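Long-range contact in anthranilate-CoA ligase (Stigmatella aurantiaca, PDB 4WV3), which belongs to the ANL superfamily, with a large AMP-binding enzyme region followed by a smaller C-terminal domain: residues 331-343 with 398-410. Sequence-based numbering, arbitrary orientation.
Sequences PGDIRPGSSGKPV and KYFVDADGYYWHA. With 3UK (5'-O-[(S)-[(2-aminobenzoyl)oxy](hydroxy)phosphoryl]adenosine), chain C.
Ser-339 and Gly-340 dock on the backbone of Tyr-407 through two hydrogen bonds: Ser-339 N gives to Tyr-407 O at 2.7 Å, and Tyr-407 N to Gly-340 O at 3.1 Å, nearly straight at 172°. Just before them, a type II turn from Arg-335 to Ser-338 has Gly-337 at its third position, where positive phi suits glycine, and lays that residue against the Trp-408 indole. Ser-338 CB sits over the five-membered ring in a CH-pi contact, while its OG, placed between backbone N and carbonyl carbon (chi1 69°), turns back to Arg-335 O.

The hairpin of strands 392-401 and 407-412 thus meets the loop leading into strand 341-342, at the edge of the large mixed sheet of this ANL-type fold. Near its base the His-409 ring lies against the adenine of the bound 3UK, and water 1 links His-409 N to Gly-337 O.

At the hairpin's turn, Tyr-406 is sandwiched: Arg-335 lies over one face, its guanidinium 24° from parallel, and Lys-341 CE sits 3.5 Å from the ring centroid on the other. Tyr-406 OH gives to Asp-333 OD1 at 2.6 Å, and Lys-341 NZ salt-bridges the partner oxygen, OD2. The long, flat-ended Arg-335 can also bond in its own plane: NH1 reaches Asp-402 OD2 at 2.8 Å, and NH1 and NH2 together grip Asp-404 OD2.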
ATOM      1  N   PRO A 331       5.870   6.943  17.647  1.00 17.92           N
ATOM      2  CA  PRO A 331       6.708   6.207  18.601  1.00 23.69           C
ATOM      3  C   PRO A 331       6.418   6.583  20.054  1.00 19.40           C
ATOM      4  O   PRO A 331       6.483   5.724  20.933  1.00 28.73           O
ATOM      5  CB  PRO A 331       8.122   6.637  18.212  1.00 16.23           C
ATOM      6  CG  PRO A 331       8.029   6.890  16.751  1.00 13.69           C
ATOM      7  CD  PRO A 331       6.663   7.485  16.529  1.00 18.04           C
ATOM      8  N   GLY A 332       6.085   7.846  20.295  1.00 11.07           N
ATOM      9  CA  GLY A 332       5.775   8.304  21.637  1.00 15.77           C
ATOM     10  C   GLY A 332       4.298   8.244  21.986  1.00 20.52           C
ATOM     11  O   GLY A 332       3.930   8.331  23.156  1.00 29.28           O
ATOM     12  N   ASP A 333       3.448   8.094  20.975  1.00 20.48           N
ATOM     13  CA  ASP A 333       2.006   8.084  21.198  1.00 17.53           C
ATOM     14  C   ASP A 333       1.307   7.012  20.366  1.00 17.76           C
ATOM     15  O   ASP A 333       1.109   7.177  19.162  1.00 22.19           O
ATOM     16  CB  ASP A 333       1.411   9.463  20.899  1.00 10.91           C
ATOM     17  CG  ASP A 333      -0.042   9.578  21.318  1.00 13.79           C
ATOM     18  OD1 ASP A 333      -0.494   8.751  22.139  1.00 15.60           O
ATOM     19  OD2 ASP A 333      -0.732  10.500  20.832  1.00 19.52           O
ATOM     20  N   ILE A 334       0.936   5.914  21.019  1.00 17.53           N
ATOM     21  CA  ILE A 334       0.262   4.807  20.349  1.00 17.00           C
ATOM     22  C   ILE A 334      -1.009   4.393  21.078  1.00 15.96           C
ATOM     23  O   ILE A 334      -0.986   4.122  22.278  1.00 20.02           O
ATOM     24  CB  ILE A 334       1.172   3.563  20.251  1.00 14.46           C
ATOM     25  CG1 ILE A 334       2.415   3.865  19.416  1.00 12.20           C
ATOM     26  CG2 ILE A 334       0.410   2.386  19.657  1.00 11.89           C
ATOM     27  CD1 ILE A 334       3.338   2.685  19.257  1.00 11.60           C
ATOM     28  N   ARG A 335      -2.119   4.351  20.349  1.00 15.47           N
ATOM     29  CA  ARG A 335      -3.336   3.734  20.858  1.00 18.24           C
ATOM     30  C   ARG A 335      -3.694   2.536  19.986  1.00 17.34           C
ATOM     31  O   ARG A 335      -4.175   2.702  18.864  1.00 21.17           O
ATOM     32  CB  ARG A 335      -4.491   4.735  20.911  1.00 16.60           C
ATOM     33  CG  ARG A 335      -5.821   4.112  21.310  1.00 18.69           C
ATOM     34  CD  ARG A 335      -6.731   5.122  21.986  1.00 20.46           C
ATOM     35  NE  ARG A 335      -6.164   5.600  23.245  1.00 21.42           N
ATOM     36  CZ  ARG A 335      -6.801   6.392  24.100  1.00 24.02           C
ATOM     37  NH1 ARG A 335      -8.035   6.800  23.836  1.00 15.77           N
ATOM     38  NH2 ARG A 335      -6.206   6.776  25.220  1.00 26.58           N
ATOM     39  N   PRO A 336      -3.439   1.321  20.500  1.00 19.15           N
ATOM     40  CA  PRO A 336      -3.641   0.061  19.775  1.00 18.26           C
ATOM     41  C   PRO A 336      -5.055  -0.084  19.215  1.00 19.21           C
ATOM     42  O   PRO A 336      -6.031  -0.005  19.962  1.00 18.70           O
ATOM     43  CB  PRO A 336      -3.386  -1.000  20.850  1.00 15.76           C
ATOM     44  CG  PRO A 336      -2.461  -0.337  21.813  1.00 16.49           C
ATOM     45  CD  PRO A 336      -2.896   1.099  21.851  1.00 16.34           C
ATOM     46  N   GLY A 337      -5.153  -0.288  17.906  1.00 13.92           N
ATOM     47  CA  GLY A 337      -6.436  -0.465  17.254  1.00 18.65           C
ATOM     48  C   GLY A 337      -6.904   0.774  16.514  1.00 18.55           C
ATOM     49  O   GLY A 337      -7.811   0.704  15.685  1.00 18.74           O
ATOM     50  N   SER A 338      -6.283   1.911  16.812  1.00 18.44           N
ATOM     51  CA  SER A 338      -6.676   3.177  16.203  1.00 22.25           C
ATOM     52  C   SER A 338      -5.693   3.616  15.124  1.00 18.27           C
ATOM     53  O   SER A 338      -4.592   3.076  15.013  1.00 20.34           O
ATOM     54  CB  SER A 338      -6.787   4.270  17.267  1.00 19.85           C
ATOM     55  OG  SER A 338      -5.509   4.609  17.776  1.00 17.17           O
ATOM     56  N   SER A 339      -6.100   4.605  14.335  1.00 17.52           N
ATOM     57  CA  SER A 339      -5.248   5.157  13.289  1.00 17.36           C
ATOM     58  C   SER A 339      -4.394   6.300  13.829  1.00 18.10           C
ATOM     59  O   SER A 339      -3.659   6.943  13.082  1.00 17.36           O
ATOM     60  CB  SER A 339      -6.093   5.645  12.111  1.00 18.01           C
ATOM     61  OG  SER A 339      -6.815   4.578  11.524  1.00 12.30           O
ATOM     62  N   GLY A 340      -4.505   6.554  15.129  1.00 16.27           N
ATOM     63  CA  GLY A 340      -3.685   7.553  15.788  1.00 15.04           C
ATOM     64  C   GLY A 340      -4.214   8.973  15.709  1.00 18.34           C
ATOM     65  O   GLY A 340      -5.415   9.213  15.834  1.00 17.88           O
ATOM     66  N   LYS A 341      -3.300   9.914  15.499  1.00 17.91           N
ATOM     67  CA  LYS A 341      -3.620  11.336  15.494  1.00 20.51           C
ATOM     68  C   LYS A 341      -3.363  11.931  14.111  1.00 21.28           C
ATOM     69  O   LYS A 341      -2.618  11.353  13.317  1.00 19.41           O
ATOM     70  CB  LYS A 341      -2.769  12.060  16.543  1.00 22.00           C
ATOM     71  CG  LYS A 341      -3.032  11.626  17.976  1.00 17.51           C
ATOM     72  CD  LYS A 341      -4.332  12.213  18.500  1.00 19.41           C
ATOM     73  CE  LYS A 341      -4.596  11.784  19.936  1.00 22.55           C
ATOM     74  NZ  LYS A 341      -3.491  12.183  20.851  1.00 21.08           N
ATOM     75  N   PRO A 342      -3.987  13.084  13.812  1.00 23.32           N
ATOM     76  CA  PRO A 342      -3.751  13.775  12.539  1.00 19.22           C
ATOM     77  C   PRO A 342      -2.282  14.138  12.341  1.00 24.25           C
ATOM     78  O   PRO A 342      -1.620  14.574  13.282  1.00 29.46           O
ATOM     79  CB  PRO A 342      -4.583  15.051  12.678  1.00 15.38           C
ATOM     80  CG  PRO A 342      -5.666  14.689  13.623  1.00 21.05           C
ATOM     81  CD  PRO A 342      -5.051  13.732  14.599  1.00 21.04           C
ATOM     82  N   VAL A 343      -1.785  13.957  11.122  1.00 23.13           N
ATOM     83  CA  VAL A 343      -0.410  14.309  10.792  1.00 16.99           C
ATOM     84  C   VAL A 343      -0.312  15.795  10.459  1.00 17.88           C
ATOM     85  O   VAL A 343      -1.087  16.308   9.653  1.00 22.70           O
ATOM     86  CB  VAL A 343       0.106  13.481   9.600  1.00 17.62           C
ATOM     87  CG1 VAL A 343       1.493  13.946   9.182  1.00 15.36           C
ATOM     88  CG2 VAL A 343       0.114  11.999   9.949  1.00 15.85           C
ATOM     89  N   LYS A 398     -15.195   5.553   6.723  1.00 19.56           N
ATOM     90  CA  LYS A 398     -15.964   5.995   7.879  1.00 17.69           C
ATOM     91  C   LYS A 398     -15.078   5.963   9.120  1.00 16.79           C
ATOM     92  O   LYS A 398     -14.443   4.951   9.414  1.00 19.62           O
ATOM     93  CB  LYS A 398     -17.196   5.111   8.080  1.00 19.54           C
ATOM     94  CG  LYS A 398     -18.370   5.448   7.169  1.00 22.90           C
ATOM     95  CD  LYS A 398     -18.942   6.821   7.492  1.00 24.17           C
ATOM     96  CE  LYS A 398     -20.324   7.014   6.880  1.00 19.65           C
ATOM     97  NZ  LYS A 398     -20.301   6.927   5.396  1.00 21.75           N
ATOM     98  N   TYR A 399     -15.034   7.080   9.838  1.00 20.05           N
ATOM     99  CA  TYR A 399     -14.203   7.197  11.031  1.00 16.67           C
ATOM    100  C   TYR A 399     -14.972   7.849  12.171  1.00 18.02           C
ATOM    101  O   TYR A 399     -15.966   8.540  11.951  1.00 18.06           O
ATOM    102  CB  TYR A 399     -12.957   8.032  10.730  1.00 13.62           C
ATOM    103  CG  TYR A 399     -11.706   7.234  10.438  1.00 16.83           C
ATOM    104  CD1 TYR A 399     -11.469   6.714   9.173  1.00 19.16           C
ATOM    105  CD2 TYR A 399     -10.751   7.018  11.423  1.00 20.34           C
ATOM    106  CE1 TYR A 399     -10.323   5.994   8.898  1.00 14.93           C
ATOM    107  CE2 TYR A 399      -9.601   6.295  11.158  1.00 17.72           C
ATOM    108  CZ  TYR A 399      -9.395   5.786   9.893  1.00 16.14           C
ATOM    109  OH  TYR A 399      -8.256   5.066   9.616  1.00 20.49           O
ATOM    110  N   PHE A 400     -14.505   7.621  13.394  1.00 18.59           N
ATOM    111  CA  PHE A 400     -14.986   8.370  14.547  1.00 20.22           C
ATOM    112  C   PHE A 400     -13.822   8.676  15.480  1.00 19.14           C
ATOM    113  O   PHE A 400     -12.800   7.988  15.456  1.00 15.46           O
ATOM    114  CB  PHE A 400     -16.117   7.632  15.277  1.00 20.01           C
ATOM    115  CG  PHE A 400     -15.683   6.371  15.972  1.00 22.92           C
ATOM    116  CD1 PHE A 400     -15.289   6.396  17.302  1.00 30.78           C
ATOM    117  CD2 PHE A 400     -15.690   5.158  15.304  1.00 20.91           C
ATOM    118  CE1 PHE A 400     -14.897   5.238  17.946  1.00 22.08           C
ATOM    119  CE2 PHE A 400     -15.300   3.995  15.944  1.00 20.14           C
ATOM    120  CZ  PHE A 400     -14.904   4.036  17.268  1.00 26.70           C
ATOM    121  N   VAL A 401     -13.974   9.715  16.293  1.00 21.89           N
ATOM    122  CA  VAL A 401     -12.883  10.176  17.142  1.00 19.97           C
ATOM    123  C   VAL A 401     -13.127   9.861  18.614  1.00 18.68           C
ATOM    124  O   VAL A 401     -14.232  10.042  19.125  1.00 22.26           O
ATOM    125  CB  VAL A 401     -12.649  11.690  16.970  1.00 18.65           C
ATOM    126  CG1 VAL A 401     -11.428  12.136  17.756  1.00 16.43           C
ATOM    127  CG2 VAL A 401     -12.482  12.032  15.499  1.00 23.19           C
ATOM    128  N   ASP A 402     -12.082   9.387  19.288  1.00 20.22           N
ATOM    129  CA  ASP A 402     -12.124   9.124  20.722  1.00 25.30           C
ATOM    130  C   ASP A 402     -12.428  10.376  21.532  1.00 28.60           C
ATOM    131  O   ASP A 402     -12.454  11.488  21.002  1.00 30.88           O
ATOM    132  CB  ASP A 402     -10.784   8.555  21.192  1.00 23.67           C
ATOM    133  CG  ASP A 402     -10.743   7.048  21.140  1.00 28.66           C
ATOM    134  OD1 ASP A 402     -11.701   6.446  20.611  1.00 38.92           O
ATOM    135  OD2 ASP A 402      -9.749   6.464  21.622  1.00 23.22           O
ATOM    136  N   ALA A 403     -12.647  10.187  22.829  1.00 26.34           N
ATOM    137  CA  ALA A 403     -12.777  11.307  23.747  1.00 21.82           C
ATOM    138  C   ALA A 403     -11.390  11.871  24.035  1.00 25.85           C
ATOM    139  O   ALA A 403     -11.251  12.966  24.580  1.00 29.82           O
ATOM    140  CB  ALA A 403     -13.454  10.865  25.031  1.00 20.26           C
ATOM    141  N   ASP A 404     -10.366  11.108  23.661  1.00 22.13           N
ATOM    142  CA  ASP A 404      -8.981  11.530  23.827  1.00 18.05           C
ATOM    143  C   ASP A 404      -8.389  12.029  22.512  1.00 21.27           C
ATOM    144  O   ASP A 404      -7.224  12.424  22.456  1.00 26.38           O
ATOM    145  CB  ASP A 404      -8.136  10.384  24.388  1.00 18.22           C
ATOM    146  CG  ASP A 404      -8.531  10.007  25.803  1.00 26.79           C
ATOM    147  OD1 ASP A 404      -8.894  10.913  26.583  1.00 30.70           O
ATOM    148  OD2 ASP A 404      -8.479   8.804  26.137  1.00 32.41           O
ATOM    149  N   GLY A 405      -9.193  12.002  21.454  1.00 24.95           N
ATOM    150  CA  GLY A 405      -8.780  12.538  20.169  1.00 19.12           C
ATOM    151  C   GLY A 405      -8.192  11.525  19.203  1.00 21.08           C
ATOM    152  O   GLY A 405      -7.515  11.896  18.245  1.00 18.12           O
ATOM    153  N   TYR A 406      -8.454  10.243  19.444  1.00 20.67           N
ATOM    154  CA  TYR A 406      -7.922   9.188  18.586  1.00 18.21           C
ATOM    155  C   TYR A 406      -8.915   8.755  17.510  1.00 20.43           C
ATOM    156  O   TYR A 406     -10.107   8.596  17.775  1.00 15.78           O
ATOM    157  CB  TYR A 406      -7.480   7.985  19.421  1.00 19.48           C
ATOM    158  CG  TYR A 406      -6.284   8.264  20.301  1.00 20.13           C
ATOM    159  CD1 TYR A 406      -6.445   8.712  21.605  1.00 22.51           C
ATOM    160  CD2 TYR A 406      -4.991   8.086  19.825  1.00 19.07           C
ATOM    161  CE1 TYR A 406      -5.353   8.969  22.413  1.00 24.80           C
ATOM    162  CE2 TYR A 406      -3.892   8.341  20.625  1.00 19.58           C
ATOM    163  CZ  TYR A 406      -4.080   8.783  21.917  1.00 20.02           C
ATOM    164  OH  TYR A 406      -2.990   9.038  22.719  1.00 12.59           O
ATOM    165  N   TYR A 407      -8.409   8.562  16.295  1.00 20.05           N
ATOM    166  CA  TYR A 407      -9.240   8.189  15.155  1.00 19.84           C
ATOM    167  C   TYR A 407      -9.370   6.677  15.006  1.00 20.72           C
ATOM    168  O   TYR A 407      -8.372   5.961  14.934  1.00 19.77           O
ATOM    169  CB  TYR A 407      -8.671   8.789  13.869  1.00 19.96           C
ATOM    170  CG  TYR A 407      -8.996  10.252  13.678  1.00 19.09           C
ATOM    171  CD1 TYR A 407      -8.394  11.225  14.465  1.00 16.62           C
ATOM    172  CD2 TYR A 407      -9.901  10.659  12.707  1.00 20.16           C
ATOM    173  CE1 TYR A 407      -8.690  12.565  14.292  1.00 20.75           C
ATOM    174  CE2 TYR A 407     -10.202  11.995  12.527  1.00 19.64           C
ATOM    175  CZ  TYR A 407      -9.594  12.943  13.321  1.00 21.48           C
ATOM    176  OH  TYR A 407      -9.891  14.275  13.144  1.00 21.68           O
ATOM    177  N   TRP A 408     -10.610   6.198  14.951  1.00 20.97           N
ATOM    178  CA  TRP A 408     -10.873   4.773  14.787  1.00 21.49           C
ATOM    179  C   TRP A 408     -11.591   4.486  13.475  1.00 20.19           C
ATOM    180  O   TRP A 408     -12.613   5.100  13.164  1.00 23.19           O
ATOM    181  CB  TRP A 408     -11.692   4.238  15.961  1.00 19.29           C
ATOM    182  CG  TRP A 408     -10.935   4.200  17.248  1.00 21.20           C
ATOM    183  CD1 TRP A 408     -10.626   5.259  18.047  1.00 17.66           C
ATOM    184  CD2 TRP A 408     -10.390   3.039  17.890  1.00 17.97           C
ATOM    185  NE1 TRP A 408      -9.921   4.834  19.146  1.00 20.24           N
ATOM    186  CE2 TRP A 408      -9.764   3.475  19.074  1.00 19.12           C
ATOM    187  CE3 TRP A 408     -10.373   1.676  17.579  1.00 15.01           C
ATOM    188  CZ2 TRP A 408      -9.126   2.596  19.948  1.00 16.58           C
ATOM    189  CZ3 TRP A 408      -9.738   0.805  18.447  1.00 16.31           C
ATOM    190  CH2 TRP A 408      -9.123   1.269  19.617  1.00 14.17           C
ATOM    191  N   HIS A 409     -11.048   3.547  12.709  1.00 17.85           N
ATOM    192  CA  HIS A 409     -11.609   3.188  11.415  1.00 15.75           C
ATOM    193  C   HIS A 409     -12.853   2.324  11.580  1.00 18.65           C
ATOM    194  O   HIS A 409     -12.771   1.191  12.051  1.00 21.30           O
ATOM    195  CB  HIS A 409     -10.571   2.437  10.583  1.00 15.79           C
ATOM    196  CG  HIS A 409     -10.971   2.231   9.155  1.00 21.21           C
ATOM    197  ND1 HIS A 409     -10.662   1.086   8.454  1.00 16.75           N
ATOM    198  CD2 HIS A 409     -11.647   3.029   8.295  1.00 15.44           C
ATOM    199  CE1 HIS A 409     -11.132   1.185   7.223  1.00 13.89           C
ATOM    200  NE2 HIS A 409     -11.733   2.354   7.102  1.00 13.88           N
ATOM    201  N   ALA A 410     -14.005   2.863  11.196  1.00 18.07           N
ATOM    202  CA  ALA A 410     -15.244   2.098  11.229  1.00 18.01           C
ATOM    203  C   ALA A 410     -15.273   1.126  10.057  1.00 20.20           C
ATOM    204  O   ALA A 410     -15.926   0.085  10.112  1.00 16.25           O
ATOM    205  CB  ALA A 410     -16.446   3.026  11.184  1.00 15.55           C
TER
HETATM  206  C10 3UK C 601      -7.663   1.681   3.691  1.00 15.41           C
HETATM  207  C15 3UK C 601      -6.691   1.729   5.985  1.00 14.30           C
HETATM  208  C17 3UK C 601      -7.540   1.516   8.177  1.00 16.80           C
HETATM  209  C21 3UK C 601      -8.519   2.918   3.709  1.00 16.10           C
HETATM  210  C26 3UK C 601      -2.055   3.028   1.607  1.00 15.05           C
HETATM  211  C28 3UK C 601      -0.704   3.454   3.562  1.00 16.55           C
HETATM  212  O01 3UK C 601      -3.661   1.264   1.234  1.00 18.22           O
HETATM  213  C02 3UK C 601      -3.307   2.377   0.913  1.00 17.11           C
HETATM  214  O03 3UK C 601      -3.760   2.939  -0.312  1.00 21.84           O
HETATM  215  P04 3UK C 601      -4.929   2.256  -1.148  1.00 17.89           P
HETATM  216  O05 3UK C 601      -5.162   3.085  -2.450  1.00 26.99           O
HETATM  217  O06 3UK C 601      -6.311   2.214  -0.333  1.00 11.48           O
HETATM  218  C07 3UK C 601      -6.550   3.171   0.711  1.00 10.92           C
HETATM  219  C08 3UK C 601      -7.651   2.645   1.586  1.00  9.51           C
HETATM  220  O09 3UK C 601      -7.164   1.531   2.368  1.00 16.06           O
HETATM  221  N11 3UK C 601      -6.578   1.805   4.609  1.00 15.39           N
HETATM  222  C12 3UK C 601      -5.268   2.006   4.276  1.00 14.80           C
HETATM  223  N13 3UK C 601      -4.540   2.062   5.426  1.00 14.71           N
HETATM  224  C14 3UK C 601      -5.398   1.893   6.500  1.00 14.12           C
HETATM  225  N16 3UK C 601      -7.736   1.544   6.833  1.00 13.53           N
HETATM  226  N18 3UK C 601      -6.342   1.665   8.726  1.00 19.80           N
HETATM  227  C19 3UK C 601      -5.259   1.851   7.957  1.00 16.53           C
HETATM  228  N20 3UK C 601      -3.980   2.009   8.554  1.00 15.28           N
HETATM  229  O22 3UK C 601      -9.880   2.558   3.565  1.00 13.20           O
HETATM  230  C23 3UK C 601      -8.078   3.676   2.550  1.00 11.91           C
HETATM  231  O24 3UK C 601      -9.177   4.439   2.013  1.00 18.26           O
HETATM  232  O25 3UK C 601      -4.516   0.848  -1.543  1.00 14.46           O
HETATM  233  C27 3UK C 601      -1.835   2.858   2.952  1.00 15.38           C
HETATM  234  C29 3UK C 601       0.211   4.236   2.780  1.00 15.17           C
HETATM  235  C30 3UK C 601      -0.009   4.409   1.435  1.00 15.68           C
HETATM  236  C31 3UK C 601      -1.138   3.811   0.823  1.00 16.48           C
HETATM  237  N32 3UK C 601      -1.373   3.993  -0.609  1.00 18.68           N
HETATM  238  O   HOH W   1      -8.342   2.083  13.017  1.00 17.62           O